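PDB 5BP9: putative methyltransferase protein from Bacteroides fragilis, which binds S-adenosyl-L-homocysteine and probably acts as an S-adenosylmethionine-dependent methyltransferase. Local coordinates for residues R148-T160 with I173-M187. Residues are numbered along the deposited sequence; the frame is centred on the assembly and turned at random.
Sequences RQVNLFDERFAAT and IIGRLENMPLFFRKM. With SAH (S-adenosyl-L-homocysteine), chain D.
With CG of Lys186 anti to its own N (chi1 -173°) and the chain bent at chi2, the ammonium group leaves helix 180-190 and enters the loop that follows strand 147-149 at the edge of the Rossmann-like methyltransferase sheet. Two backbone carbonyls receive it there: Lys186 NZ lies 2.8 Å from Asp154 O and equally 2.8 Å from Phe157 O. The second bond runs in the carbonyl plane of Phe157, whereas at Asp154 O the amine is tilted 34° from the plane and Phe157 N, closing a type I turn, arrives from the opposite face. The lysine thus ties the two ends of that turn to the helix, and its CE also passes 3.2 Å from Leu152 O.

The Phe153 ring lies between helix 180-190 and Ile173, with SAH N6 close by. Its CD1 meets Leu182 CD2 at 3.9 Å, while on the other flank its CE2 touches Ile173 CG2 at 3.8 Å; Phe183 CA sits at the ring's edge. Leu152 packs deeper, with CD1 4.0 Å from CE of selenomethionine Met187, beside Met166 of strand 161-166.

The same loop reads the adenine of S-adenosyl-L-homocysteine. Asn151 OD1 accepts a weak, bent bond from SAH N6 and a straighter one from Phe153 N, which forms an Asx turn. Ile173 CD1 lies 3.7 Å from SAH C4, and Leu152 N donates almost straight (174°) to SAH N1 at 3.1 Å.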
ATOM      1  N   ARG A 148      12.065  -6.667  -4.984  1.00 13.33           N
ATOM      2  CA  ARG A 148      12.533  -5.852  -6.096  1.00 13.98           C
ATOM      3  C   ARG A 148      12.194  -4.391  -5.882  1.00 12.94           C
ATOM      4  O   ARG A 148      11.119  -4.058  -5.339  1.00 14.12           O
ATOM      5  CB  ARG A 148      11.875  -6.288  -7.397  1.00 18.79           C
ATOM      6  CG  ARG A 148      12.092  -7.747  -7.766  1.00 32.18           C
ATOM      7  CD  ARG A 148      11.134  -8.120  -8.895  1.00 28.15           C
ATOM      8  NE  ARG A 148      11.451  -7.372 -10.087  1.00 32.63           N
ATOM      9  CZ  ARG A 148      10.884  -7.580 -11.269  1.00 26.30           C
ATOM     10  NH1 ARG A 148       9.930  -8.507 -11.411  1.00 23.69           N
ATOM     11  NH2 ARG A 148      11.259  -6.834 -12.303  1.00 34.55           N
ATOM     12  N   GLN A 149      13.114  -3.522  -6.299  1.00 13.01           N
ATOM     13  CA  GLN A 149      12.883  -2.080  -6.305  1.00 12.64           C
ATOM     14  C   GLN A 149      12.305  -1.698  -7.669  1.00 14.22           C
ATOM     15  O   GLN A 149      13.028  -1.538  -8.654  1.00 16.65           O
ATOM     16  CB  GLN A 149      14.153  -1.278  -6.004  1.00 13.22           C
ATOM     17  CG  GLN A 149      13.842   0.185  -5.721  1.00 14.14           C
ATOM     18  CD  GLN A 149      15.038   1.080  -5.758  1.00 14.16           C
ATOM     19  OE1 GLN A 149      16.132   0.684  -6.173  1.00 19.17           O
ATOM     20  NE2 GLN A 149      14.831   2.314  -5.373  1.00 16.39           N
ATOM     21  N   VAL A 150      10.977  -1.590  -7.687  1.00 13.57           N
ATOM     22  CA  VAL A 150      10.283  -1.216  -8.895  0.50 13.34           C
ATOM     23  C   VAL A 150       8.939  -0.581  -8.529  1.00 12.37           C
ATOM     24  O   VAL A 150       8.317  -0.898  -7.513  1.00 13.94           O
ATOM     25  CB  VAL A 150      10.165  -2.416  -9.863  0.50 13.49           C
ATOM     26  CG1 VAL A 150       9.297  -3.506  -9.247  0.50 11.29           C
ATOM     27  CG2 VAL A 150       9.666  -1.973 -11.247  0.50 12.35           C
ATOM     28  N   ASN A 151       8.576   0.391  -9.357  1.00 12.71           N
ATOM     29  CA  ASN A 151       7.303   1.103  -9.239  1.00 12.23           C
ATOM     30  C   ASN A 151       6.215   0.246  -9.891  1.00 12.07           C
ATOM     31  O   ASN A 151       6.377  -0.176 -11.034  1.00 13.83           O
ATOM     32  CB  ASN A 151       7.409   2.457  -9.948  1.00 12.70           C
ATOM     33  CG  ASN A 151       6.248   3.388  -9.646  1.00 12.67           C
ATOM     34  OD1 ASN A 151       5.084   3.000  -9.725  1.00 12.44           O
ATOM     35  ND2 ASN A 151       6.561   4.637  -9.334  1.00 16.85           N
ATOM     36  N   LEU A 152       5.102   0.006  -9.177  1.00 12.10           N
ATOM     37  CA  LEU A 152       3.975  -0.741  -9.709  1.00 11.69           C
ATOM     38  C   LEU A 152       3.579  -0.314 -11.125  1.00 11.85           C
ATOM     39  O   LEU A 152       3.220  -1.158 -11.951  1.00 13.28           O
ATOM     40  CB  LEU A 152       2.764  -0.557  -8.760  1.00 12.77           C
ATOM     41  CG  LEU A 152       1.434  -1.191  -9.187  1.00 14.52           C
ATOM     42  CD1 LEU A 152       1.546  -2.699  -9.159  1.00 16.26           C
ATOM     43  CD2 LEU A 152       0.300  -0.718  -8.297  1.00 14.34           C
ATOM     44  N   PHE A 153       3.636   1.002 -11.383  1.00 11.60           N
ATOM     45  CA  PHE A 153       3.148   1.572 -12.630  1.00 12.04           C
ATOM     46  C   PHE A 153       4.157   1.552 -13.787  1.00 13.07           C
ATOM     47  O   PHE A 153       3.810   1.928 -14.920  1.00 16.02           O
ATOM     48  CB  PHE A 153       2.634   2.983 -12.388  1.00 13.35           C
ATOM     49  CG  PHE A 153       1.501   3.031 -11.418  1.00 14.61           C
ATOM     50  CD1 PHE A 153       0.267   2.485 -11.759  1.00 17.46           C
ATOM     51  CD2 PHE A 153       1.668   3.572 -10.161  1.00 17.81           C
ATOM     52  CE1 PHE A 153      -0.768   2.500 -10.853  1.00 18.56           C
ATOM     53  CE2 PHE A 153       0.628   3.595  -9.260  1.00 19.33           C
ATOM     54  CZ  PHE A 153      -0.592   3.073  -9.605  1.00 18.31           C
ATOM     55  N   ASP A 154       5.365   1.074 -13.519  1.00 15.13           N
ATOM     56  CA  ASP A 154       6.439   1.044 -14.526  1.00 15.88           C
ATOM     57  C   ASP A 154       5.954   0.211 -15.709  1.00 16.97           C
ATOM     58  O   ASP A 154       5.545  -0.931 -15.527  1.00 17.14           O
ATOM     59  CB  ASP A 154       7.707   0.445 -13.878  1.00 13.42           C
ATOM     60  CG  ASP A 154       8.946   0.566 -14.725  1.00 19.42           C
ATOM     61  OD1 ASP A 154       8.866   0.502 -15.962  1.00 19.51           O
ATOM     62  OD2 ASP A 154      10.038   0.688 -14.130  1.00 23.50           O
ATOM     63  N   GLU A 155       6.004   0.786 -16.921  1.00 19.03           N
ATOM     64  CA  GLU A 155       5.583   0.074 -18.126  1.00 19.94           C
ATOM     65  C   GLU A 155       6.405  -1.185 -18.357  1.00 19.46           C
ATOM     66  O   GLU A 155       5.944  -2.101 -19.037  1.00 25.41           O
ATOM     67  CB  GLU A 155       5.679   0.982 -19.357  1.00 24.26           C
ATOM     68  CG  GLU A 155       4.703   2.143 -19.339  1.00 28.47           C
ATOM     69  CD  GLU A 155       5.199   3.398 -18.637  1.00 35.02           C
ATOM     70  OE1 GLU A 155       6.322   3.390 -18.012  1.00 26.37           O
ATOM     71  OE2 GLU A 155       4.442   4.403 -18.729  1.00 27.39           O
ATOM     72  N   ARG A 156       7.646  -1.207 -17.843  1.00 17.26           N
ATOM     73  CA  ARG A 156       8.529  -2.366 -17.990  1.00 20.98           C
ATOM     74  C   ARG A 156       8.288  -3.478 -16.964  1.00 22.20           C
ATOM     75  O   ARG A 156       8.847  -4.549 -17.104  1.00 25.25           O
ATOM     76  CB  ARG A 156      10.008  -1.942 -17.911  1.00 29.06           C
ATOM     77  CG  ARG A 156      10.442  -0.848 -18.886  1.00 33.17           C
ATOM     78  CD  ARG A 156      11.759  -0.214 -18.439  1.00 33.16           C
ATOM     79  NE  ARG A 156      11.661   0.422 -17.118  1.00 35.96           N
ATOM     80  CZ  ARG A 156      12.691   0.889 -16.410  1.00 38.42           C
ATOM     81  NH1 ARG A 156      13.934   0.813 -16.883  1.00 55.95           N
ATOM     82  NH2 ARG A 156      12.480   1.443 -15.214  1.00 38.09           N
ATOM     83  N   PHE A 157       7.496  -3.224 -15.919  1.00 18.73           N
ATOM     84  CA  PHE A 157       7.197  -4.236 -14.898  1.00 15.49           C
ATOM     85  C   PHE A 157       6.110  -5.147 -15.453  1.00 16.05           C
ATOM     86  O   PHE A 157       4.948  -4.729 -15.636  1.00 17.25           O
ATOM     87  CB  PHE A 157       6.734  -3.574 -13.582  1.00 14.59           C
ATOM     88  CG  PHE A 157       6.257  -4.545 -12.529  1.00 15.12           C
ATOM     89  CD1 PHE A 157       7.022  -5.662 -12.174  1.00 18.15           C
ATOM     90  CD2 PHE A 157       5.063  -4.321 -11.845  1.00 14.04           C
ATOM     91  CE1 PHE A 157       6.588  -6.553 -11.207  1.00 18.29           C
ATOM     92  CE2 PHE A 157       4.624  -5.216 -10.882  1.00 16.40           C
ATOM     93  CZ  PHE A 157       5.392  -6.331 -10.559  1.00 15.93           C
ATOM     94  N   ALA A 158       6.488  -6.388 -15.725  1.00 17.78           N
ATOM     95  CA  ALA A 158       5.608  -7.338 -16.400  1.00 16.51           C
ATOM     96  C   ALA A 158       5.817  -8.677 -15.749  1.00 17.13           C
ATOM     97  O   ALA A 158       6.941  -9.192 -15.725  1.00 18.46           O
ATOM     98  CB  ALA A 158       5.939  -7.414 -17.890  1.00 23.26           C
ATOM     99  N   ALA A 159       4.733  -9.191 -15.199  1.00 16.51           N
ATOM    100  CA  ALA A 159       4.655 -10.464 -14.487  1.00 16.70           C
ATOM    101  C   ALA A 159       3.181 -10.675 -14.213  1.00 18.29           C
ATOM    102  O   ALA A 159       2.411  -9.724 -14.295  1.00 18.88           O
ATOM    103  CB  ALA A 159       5.455 -10.436 -13.200  1.00 20.03           C
ATOM    104  N   THR A 160       2.768 -11.907 -13.934  1.00 16.20           N
ATOM    105  CA  THR A 160       1.346 -12.149 -13.663  1.00 15.09           C
ATOM    106  C   THR A 160       1.150 -12.888 -12.341  1.00 14.61           C
ATOM    107  O   THR A 160       2.029 -13.602 -11.861  1.00 15.59           O
ATOM    108  CB  THR A 160       0.613 -12.871 -14.807  1.00 16.43           C
ATOM    109  OG1 THR A 160       1.085 -14.225 -14.909  1.00 18.66           O
ATOM    110  CG2 THR A 160       0.801 -12.134 -16.087  1.00 19.06           C
ATOM    111  N   ILE A 173      -1.315   4.175  -2.927  1.00 12.27           N
ATOM    112  CA  ILE A 173      -0.408   4.177  -4.077  0.50 11.58           C
ATOM    113  C   ILE A 173      -1.037   4.785  -5.333  1.00 15.68           C
ATOM    114  O   ILE A 173      -0.351   5.345  -6.191  1.00 18.93           O
ATOM    115  CB  ILE A 173       0.118   2.732  -4.289  0.50 11.20           C
ATOM    116  CG1 ILE A 173       1.227   2.474  -3.254  0.50 18.01           C
ATOM    117  CG2 ILE A 173       0.742   2.504  -5.662  0.50 14.32           C
ATOM    118  CD1 ILE A 173       1.735   1.053  -3.193  0.50 18.24           C
ATOM    119  N   ILE A 174      -2.357   4.628  -5.445  1.00 13.79           N
ATOM    120  CA  ILE A 174      -3.101   5.179  -6.605  1.00 13.18           C
ATOM    121  C   ILE A 174      -3.036   6.724  -6.626  1.00 15.87           C
ATOM    122  O   ILE A 174      -3.041   7.353  -7.706  1.00 15.35           O
ATOM    123  CB  ILE A 174      -4.556   4.654  -6.669  1.00 14.31           C
ATOM    124  CG1 ILE A 174      -4.553   3.121  -6.768  1.00 14.46           C
ATOM    125  CG2 ILE A 174      -5.323   5.279  -7.857  1.00 17.96           C
ATOM    126  CD1 ILE A 174      -5.882   2.498  -6.494  1.00 16.82           C
ATOM    127  N   GLY A 175      -2.976   7.336  -5.444  1.00 14.19           N
ATOM    128  CA  GLY A 175      -2.725   8.776  -5.300  1.00 14.27           C
ATOM    129  C   GLY A 175      -3.942   9.666  -5.428  1.00 14.60           C
ATOM    130  O   GLY A 175      -4.255  10.447  -4.522  1.00 15.81           O
ATOM    131  N   ARG A 176      -4.614   9.567  -6.577  1.00 13.23           N
ATOM    132  CA  ARG A 176      -5.754  10.420  -6.904  0.50 14.75           C
ATOM    133  C   ARG A 176      -6.753   9.635  -7.757  1.00 13.44           C
ATOM    134  O   ARG A 176      -6.393   8.699  -8.449  1.00 13.55           O
ATOM    135  CB  ARG A 176      -5.282  11.691  -7.636  0.50 18.25           C
ATOM    136  CG  ARG A 176      -4.354  12.576  -6.796  0.50 21.92           C
ATOM    137  CD  ARG A 176      -3.996  13.920  -7.421  0.50 25.04           C
ATOM    138  NE  ARG A 176      -5.172  14.709  -7.767  0.50 30.49           N
ATOM    139  CZ  ARG A 176      -5.846  15.492  -6.926  0.50 31.31           C
ATOM    140  NH1 ARG A 176      -5.477  15.621  -5.652  0.50 23.36           N
ATOM    141  NH2 ARG A 176      -6.904  16.150  -7.372  0.50 33.87           N
ATOM    142  N   LEU A 177      -8.017  10.018  -7.678  1.00 15.56           N
ATOM    143  CA  LEU A 177      -9.057   9.351  -8.474  1.00 13.43           C
ATOM    144  C   LEU A 177      -8.788   9.423  -9.976  1.00 13.52           C
ATOM    145  O   LEU A 177      -9.142   8.502 -10.694  1.00 14.74           O
ATOM    146  CB  LEU A 177     -10.455   9.920  -8.161  1.00 14.15           C
ATOM    147  CG  LEU A 177     -10.943   9.720  -6.726  1.00 14.08           C
ATOM    148  CD1 LEU A 177     -12.293  10.400  -6.614  1.00 16.84           C
ATOM    149  CD2 LEU A 177     -11.024   8.241  -6.363  1.00 14.46           C
ATOM    150  N   GLU A 178      -8.154  10.496 -10.444  1.00 14.67           N
ATOM    151  CA  GLU A 178      -7.827  10.582 -11.893  1.00 16.37           C
ATOM    152  C   GLU A 178      -6.846   9.502 -12.360  1.00 14.29           C
ATOM    153  O   GLU A 178      -6.680   9.276 -13.565  1.00 15.52           O
ATOM    154  CB  GLU A 178      -7.334  11.984 -12.284  1.00 22.29           C
ATOM    155  CG  GLU A 178      -5.996  12.376 -11.686  1.00 19.74           C
ATOM    156  CD  GLU A 178      -5.516  13.758 -12.082  1.00 29.41           C
ATOM    157  OE1 GLU A 178      -5.969  14.311 -13.121  1.00 26.79           O
ATOM    158  OE2 GLU A 178      -4.654  14.269 -11.351  1.00 31.24           O
ATOM    159  N   ASN A 179      -6.172   8.838 -11.413  1.00 13.37           N
ATOM    160  CA  ASN A 179      -5.307   7.690 -11.736  1.00 12.17           C
ATOM    161  C   ASN A 179      -6.005   6.335 -11.741  1.00 11.86           C
ATOM    162  O   ASN A 179      -5.361   5.324 -11.972  1.00 12.56           O
ATOM    163  CB  ASN A 179      -4.140   7.652 -10.769  1.00 12.55           C
ATOM    164  CG  ASN A 179      -3.184   8.796 -10.988  1.00 16.06           C
ATOM    165  OD1 ASN A 179      -3.132   9.387 -12.084  1.00 17.47           O
ATOM    166  ND2 ASN A 179      -2.404   9.109  -9.968  1.00 17.37           N
HETATM  167  N   MSE A 180      -7.318   6.307 -11.498  1.00 12.13           N
HETATM  168  CA  MSE A 180      -8.032   5.030 -11.513  1.00 12.54           C
HETATM  169  C   MSE A 180      -7.946   4.291 -12.842  1.00 12.84           C
HETATM  170  O   MSE A 180      -7.702   3.077 -12.832  1.00 12.84           O
HETATM  171  CB  MSE A 180      -9.485   5.160 -11.042  1.00 13.72           C
HETATM  172  CG  MSE A 180      -9.562   5.397  -9.543  1.00 15.41           C
HETATM  173 SE   MSE A 180      -9.217   3.685  -8.622  1.00 19.79          SE
HETATM  174  CE  MSE A 180      -9.146   4.508  -6.929  1.00 30.25           C
ATOM    175  N   PRO A 181      -8.115   4.972 -13.993  1.00 13.73           N
ATOM    176  CA  PRO A 181      -7.990   4.233 -15.264  1.00 13.32           C
ATOM    177  C   PRO A 181      -6.587   3.597 -15.443  1.00 12.64           C
ATOM    178  O   PRO A 181      -6.488   2.426 -15.826  1.00 13.73           O
ATOM    179  CB  PRO A 181      -8.344   5.287 -16.322  1.00 13.58           C
ATOM    180  CG  PRO A 181      -9.237   6.255 -15.591  1.00 13.78           C
ATOM    181  CD  PRO A 181      -8.651   6.334 -14.216  1.00 14.88           C
ATOM    182  N   LEU A 182      -5.521   4.341 -15.138  1.00 12.91           N
ATOM    183  CA  LEU A 182      -4.155   3.808 -15.218  1.00 14.55           C
ATOM    184  C   LEU A 182      -4.004   2.607 -14.312  1.00 13.26           C
ATOM    185  O   LEU A 182      -3.429   1.592 -14.704  1.00 14.76           O
ATOM    186  CB  LEU A 182      -3.138   4.883 -14.816  1.00 16.48           C
ATOM    187  CG  LEU A 182      -1.660   4.483 -14.748  1.00 22.61           C
ATOM    188  CD1 LEU A 182      -1.058   4.369 -16.141  1.00 29.19           C
ATOM    189  CD2 LEU A 182      -0.886   5.486 -13.904  1.00 28.84           C
ATOM    190  N   PHE A 183      -4.518   2.736 -13.086  1.00 12.50           N
ATOM    191  CA  PHE A 183      -4.431   1.641 -12.129  1.00 12.43           C
ATOM    192  C   PHE A 183      -5.084   0.361 -12.677  1.00 12.20           C
ATOM    193  O   PHE A 183      -4.475  -0.713 -12.651  1.00 12.42           O
ATOM    194  CB  PHE A 183      -5.067   2.072 -10.799  1.00 11.79           C
ATOM    195  CG  PHE A 183      -5.210   0.943  -9.822  1.00 13.78           C
ATOM    196  CD1 PHE A 183      -4.079   0.364  -9.260  1.00 13.38           C
ATOM    197  CD2 PHE A 183      -6.444   0.419  -9.517  1.00 13.76           C
ATOM    198  CE1 PHE A 183      -4.196  -0.722  -8.405  1.00 13.96           C
ATOM    199  CE2 PHE A 183      -6.572  -0.642  -8.623  1.00 13.95           C
ATOM    200  CZ  PHE A 183      -5.448  -1.239  -8.084  1.00 14.22           C
ATOM    201  N   PHE A 184      -6.331   0.470 -13.154  1.00 11.58           N
ATOM    202  CA  PHE A 184      -7.031  -0.707 -13.634  1.00 12.53           C
ATOM    203  C   PHE A 184      -6.430  -1.268 -14.920  1.00 11.61           C
ATOM    204  O   PHE A 184      -6.429  -2.479 -15.119  1.00 14.18           O
ATOM    205  CB  PHE A 184      -8.529  -0.443 -13.741  1.00 12.86           C
ATOM    206  CG  PHE A 184      -9.206  -0.428 -12.390  1.00 12.47           C
ATOM    207  CD1 PHE A 184      -9.226  -1.593 -11.619  1.00 14.08           C
ATOM    208  CD2 PHE A 184      -9.794   0.713 -11.866  1.00 13.52           C
ATOM    209  CE1 PHE A 184      -9.820  -1.610 -10.356  1.00 15.69           C
ATOM    210  CE2 PHE A 184     -10.420   0.684 -10.631  1.00 14.06           C
ATOM    211  CZ  PHE A 184     -10.416  -0.465  -9.855  1.00 16.07           C
ATOM    212  N   ARG A 185      -5.858  -0.405 -15.764  1.00 11.62           N
ATOM    213  CA  ARG A 185      -5.103  -0.895 -16.927  1.00 13.69           C
ATOM    214  C   ARG A 185      -3.912  -1.734 -16.496  1.00 13.06           C
ATOM    215  O   ARG A 185      -3.665  -2.790 -17.076  1.00 15.10           O
ATOM    216  CB  ARG A 185      -4.628   0.225 -17.840  1.00 14.13           C
ATOM    217  CG  ARG A 185      -5.728   0.833 -18.682  1.00 15.94           C
ATOM    218  CD  ARG A 185      -5.166   1.696 -19.806  1.00 15.75           C
ATOM    219  NE  ARG A 185      -4.461   2.904 -19.355  1.00 14.80           N
ATOM    220  CZ  ARG A 185      -5.020   4.074 -19.034  1.00 14.64           C
ATOM    221  NH1 ARG A 185      -6.332   4.247 -19.056  1.00 15.63           N
ATOM    222  NH2 ARG A 185      -4.244   5.094 -18.673  1.00 15.53           N
ATOM    223  N   LYS A 186      -3.198  -1.286 -15.471  1.00 12.58           N
ATOM    224  CA  LYS A 186      -2.057  -2.046 -14.985  1.00 12.45           C
ATOM    225  C   LYS A 186      -2.514  -3.371 -14.366  1.00 14.00           C
ATOM    226  O   LYS A 186      -1.888  -4.415 -14.561  1.00 14.59           O
ATOM    227  CB  LYS A 186      -1.239  -1.230 -13.974  1.00 14.30           C
ATOM    228  CG  LYS A 186       0.061  -1.894 -13.541  1.00 15.27           C
ATOM    229  CD  LYS A 186       1.113  -1.738 -14.631  1.00 15.55           C
ATOM    230  CE  LYS A 186       2.208  -2.758 -14.512  1.00 17.16           C
ATOM    231  NZ  LYS A 186       3.262  -2.499 -15.529  1.00 22.78           N
HETATM  232  N   MSE A 187      -3.621  -3.331 -13.634  1.00 12.60           N
HETATM  233  CA  MSE A 187      -4.157  -4.553 -13.024  1.00 11.75           C
HETATM  234  C   MSE A 187      -4.550  -5.595 -14.050  1.00 14.65           C
HETATM  235  O   MSE A 187      -4.272  -6.788 -13.870  1.00 16.09           O
HETATM  236  CB  MSE A 187      -5.368  -4.251 -12.131  1.00 13.28           C
HETATM  237  CG  MSE A 187      -5.091  -3.384 -10.912  1.00 15.12           C
HETATM  238 SE   MSE A 187      -3.842  -4.216  -9.643  1.00 16.96          SE
HETATM  239  CE  MSE A 187      -2.299  -3.249 -10.194  1.00 14.68           C
TER
HETATM  240  N   SAH D 303       2.777  -2.543   2.968  1.00 37.50           N
HETATM  241  CA  SAH D 303       3.737  -2.010   4.010  1.00 53.00           C
HETATM  242  CB  SAH D 303       4.135  -0.540   3.809  1.00 50.63           C
HETATM  243  CG  SAH D 303       2.983   0.454   3.655  1.00 39.65           C
HETATM  244  SD  SAH D 303       3.602   2.084   3.354  1.00 22.99           S
HETATM  245  C   SAH D 303       3.159  -2.165   5.389  1.00 61.37           C
HETATM  246  O   SAH D 303       2.017  -2.582   5.553  1.00 39.48           O
HETATM  247  OXT SAH D 303       3.793  -1.888   6.406  1.00 77.23           O
HETATM  248  C5' SAH D 303       3.465   2.210   1.589  1.00 19.87           C
HETATM  249  C4' SAH D 303       4.669   1.625   0.861  1.00 15.88           C
HETATM  250  O4' SAH D 303       4.412   1.700  -0.558  1.00 13.82           O
HETATM  251  C3' SAH D 303       6.004   2.333   1.078  1.00 12.43           C
HETATM  252  O3' SAH D 303       7.014   1.371   1.461  1.00 13.96           O
HETATM  253  C2' SAH D 303       6.295   3.004  -0.260  1.00 11.84           C
HETATM  254  O2' SAH D 303       7.662   3.217  -0.555  1.00 13.40           O
HETATM  255  C1' SAH D 303       5.617   2.075  -1.241  1.00 11.94           C
HETATM  256  N9  SAH D 303       5.233   2.631  -2.548  1.00 12.85           N
HETATM  257  C8  SAH D 303       4.694   3.839  -2.779  1.00 13.85           C
HETATM  258  N7  SAH D 303       4.388   4.059  -4.022  1.00 14.53           N
HETATM  259  C5  SAH D 303       4.733   2.886  -4.663  1.00 12.45           C
HETATM  260  C6  SAH D 303       4.667   2.464  -5.999  1.00 13.22           C
HETATM  261  N6  SAH D 303       4.176   3.231  -6.987  1.00 13.80           N
HETATM  262  N1  SAH D 303       5.111   1.214  -6.305  1.00 12.77           N
HETATM  263  C2  SAH D 303       5.611   0.445  -5.313  1.00 13.35           C
HETATM  264  N3  SAH D 303       5.715   0.750  -4.008  1.00 12.70           N
HETATM  265  C4  SAH D 303       5.270   1.994  -3.739  1.00 10.72           C